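Local coordinates for protein putative carbohydrate-active enzyme (Uncultured organism, PDB 5WH8) that probably hydrolyses O-glycosidic bonds in cellulose through its family 5 glycoside hydrolase domain, one part of a longer multi-modular secreted cellulase, at residues Val155-Val160 with Asp192-Asp197. Residues are numbered along the deposited sequence; the frame is centred on the assembly and turned at random.
Sequences VKWADV and DLAAQD. With EDO (1,2-ethanediol), chain H.
Trp157 lays one face of its indole on Ala194 and spends its ring N-H on the backbone carbonyl of Asp197. Ala194 CA stands 3.5 Å from the centroid of the Trp157 five-membered ring and almost on its normal, which defines a CH-pi contact. Ala194 CB sits 3.7 Å from Trp157 CD2 and packs on the same face. At the ring edge, Trp157 NE1 donates to Asp197 O at 2.9 Å with an N-H...O angle of 165°. That oxygen lies in the indole plane, yet the donor approaches from above the carbonyl plane, 46° out of it, so the bond is straight at the nitrogen but not aimed at a lone pair. A chi1 of 171°, with CG anti to the backbone N, swings the ring from the first turn of helix 157-172 across to helix 191-194. The acceptor is placed by a type I turn from Ala194 to Asp197, closed by Asp197 N to Ala194 O at 3.1 Å. At the helix start, Asp159 OD2 accepts from Lys156 N at the N-cap, 3.0 Å away, and both carboxylate oxygens also bind a 1,2-ethanediol, probably from crystallisation. Tyr206 touches both Trp157 and Ala194, tying the contact to strand 204-211 of the TIM barrel. Face packing plus one directional bond satisfies the buried indole nitrogen and should fix the ring's rotation, joining the start of helix 157-172 to helix 191-194 and the turn that follows it.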
loop_
_atom_site.group_PDB
_atom_site.type_symbol
_atom_site.label_atom_id
_atom_site.label_comp_id
_atom_site.label_asym_id
_atom_site.label_seq_id
_atom_site.Cartn_x
_atom_site.Cartn_y
_atom_site.Cartn_z
ATOM N N VAL A 155 -6.365 19.765 8.615
ATOM C CA VAL A 155 -5.520 19.236 7.547
ATOM C C VAL A 155 -6.304 19.146 6.244
ATOM O O VAL A 155 -7.058 18.202 6.032
ATOM C CB VAL A 155 -4.951 17.857 7.934
ATOM C CG1 VAL A 155 -4.054 17.311 6.840
ATOM C CG2 VAL A 155 -4.146 17.997 9.230
ATOM N N LYS A 156 -6.123 20.161 5.395
ATOM C CA LYS A 156 -6.827 20.263 4.122
ATOM C C LYS A 156 -5.952 19.783 2.978
ATOM O O LYS A 156 -4.746 19.559 3.146
ATOM C CB LYS A 156 -7.259 21.711 3.852
ATOM C CG LYS A 156 -8.033 22.384 4.968
ATOM C CD LYS A 156 -9.333 21.661 5.229
ATOM C CE LYS A 156 -10.249 22.438 6.164
ATOM N NZ LYS A 156 -11.337 21.568 6.695
ATOM N N TRP A 157 -6.547 19.631 1.800
ATOM C CA TRP A 157 -5.763 19.225 0.639
ATOM C C TRP A 157 -4.591 20.212 0.392
ATOM O O TRP A 157 -3.477 19.783 0.100
ATOM C CB TRP A 157 -6.646 19.074 -0.626
ATOM C CG TRP A 157 -5.820 18.866 -1.838
ATOM C CD1 TRP A 157 -5.763 19.675 -2.934
ATOM C CD2 TRP A 157 -4.874 17.800 -2.079
ATOM N NE1 TRP A 157 -4.850 19.187 -3.833
ATOM C CE2 TRP A 157 -4.295 18.033 -3.336
ATOM C CE3 TRP A 157 -4.473 16.676 -1.348
ATOM C CZ2 TRP A 157 -3.315 17.192 -3.884
ATOM C CZ3 TRP A 157 -3.510 15.830 -1.891
ATOM C CH2 TRP A 157 -2.926 16.104 -3.143
ATOM N N ALA A 158 -4.804 21.513 0.565
ATOM C CA ALA A 158 -3.705 22.475 0.432
ATOM C C ALA A 158 -2.488 22.108 1.281
ATOM O O ALA A 158 -1.354 22.225 0.819
ATOM C CB ALA A 158 -4.181 23.882 0.797
ATOM N N ASP A 159 -2.717 21.637 2.504
ATOM C CA ASP A 159 -1.635 21.250 3.396
ATOM C C ASP A 159 -0.952 19.953 2.948
ATOM O O ASP A 159 0.288 19.832 2.990
ATOM C CB ASP A 159 -2.164 21.106 4.812
ATOM C CG ASP A 159 -2.864 22.358 5.285
ATOM O OD1 ASP A 159 -2.170 23.393 5.415
ATOM O OD2 ASP A 159 -4.098 22.326 5.460
ATOM N N VAL A 160 -1.740 18.976 2.515
ATOM C CA VAL A 160 -1.143 17.750 1.995
ATOM C C VAL A 160 -0.354 18.020 0.703
ATOM O O VAL A 160 0.710 17.439 0.477
ATOM C CB VAL A 160 -2.231 16.656 1.737
ATOM C CG1 VAL A 160 -1.615 15.365 1.192
ATOM C CG2 VAL A 160 -3.004 16.371 3.019
ATOM N N ASP A 192 -11.804 13.510 -3.991
ATOM C CA ASP A 192 -12.549 14.481 -4.792
ATOM C C ASP A 192 -12.058 15.901 -4.572
ATOM O O ASP A 192 -12.145 16.731 -5.485
ATOM C CB ASP A 192 -14.049 14.397 -4.504
ATOM C CG ASP A 192 -14.400 14.541 -3.035
ATOM O OD1 ASP A 192 -13.747 13.921 -2.171
ATOM O OD2 ASP A 192 -15.376 15.266 -2.730
ATOM N N LEU A 193 -11.547 16.191 -3.378
ATOM C CA LEU A 193 -10.990 17.513 -3.109
ATOM C C LEU A 193 -9.588 17.656 -3.694
ATOM O O LEU A 193 -9.228 18.712 -4.194
ATOM C CB LEU A 193 -10.978 17.786 -1.606
ATOM C CG LEU A 193 -12.338 17.702 -0.922
ATOM C CD1 LEU A 193 -12.248 18.078 0.552
ATOM C CD2 LEU A 193 -13.377 18.543 -1.647
ATOM N N ALA A 194 -8.789 16.592 -3.650
ATOM C CA ALA A 194 -7.514 16.610 -4.335
ATOM C C ALA A 194 -7.689 16.871 -5.843
ATOM O O ALA A 194 -6.868 17.554 -6.473
ATOM C CB ALA A 194 -6.777 15.301 -4.093
ATOM N N ALA A 195 -8.762 16.331 -6.397
ATOM C CA ALA A 195 -9.049 16.446 -7.833
ATOM C C ALA A 195 -9.324 17.884 -8.260
ATOM O O ALA A 195 -9.283 18.179 -9.460
ATOM C CB ALA A 195 -10.218 15.590 -8.194
ATOM N N GLN A 196 -9.622 18.762 -7.305
ATOM C CA GLN A 196 -9.868 20.181 -7.622
ATOM C C GLN A 196 -8.561 20.951 -7.873
ATOM O O GLN A 196 -8.574 22.015 -8.495
ATOM C CB GLN A 196 -10.662 20.875 -6.501
ATOM C CG GLN A 196 -11.922 20.141 -6.056
ATOM C CD GLN A 196 -12.932 19.928 -7.184
ATOM O OE1 GLN A 196 -13.261 20.857 -7.926
ATOM N NE2 GLN A 196 -13.437 18.702 -7.309
ATOM N N ASP A 197 -7.436 20.407 -7.406
ATOM C CA ASP A 197 -6.141 21.065 -7.522
ATOM C C ASP A 197 -5.040 20.011 -7.487
ATOM O O ASP A 197 -4.286 19.945 -6.532
ATOM C CB ASP A 197 -5.962 22.072 -6.382
ATOM C CG ASP A 197 -4.727 22.955 -6.540
ATOM O OD1 ASP A 197 -4.168 23.069 -7.654
ATOM O OD2 ASP A 197 -4.325 23.562 -5.527
HETATM C C1 EDO H . -4.901 26.092 4.823
HETATM O O1 EDO H . -5.315 24.735 4.623
HETATM C C2 EDO H . -4.421 26.330 6.250
HETATM O O2 EDO H . -3.428 25.381 6.648
#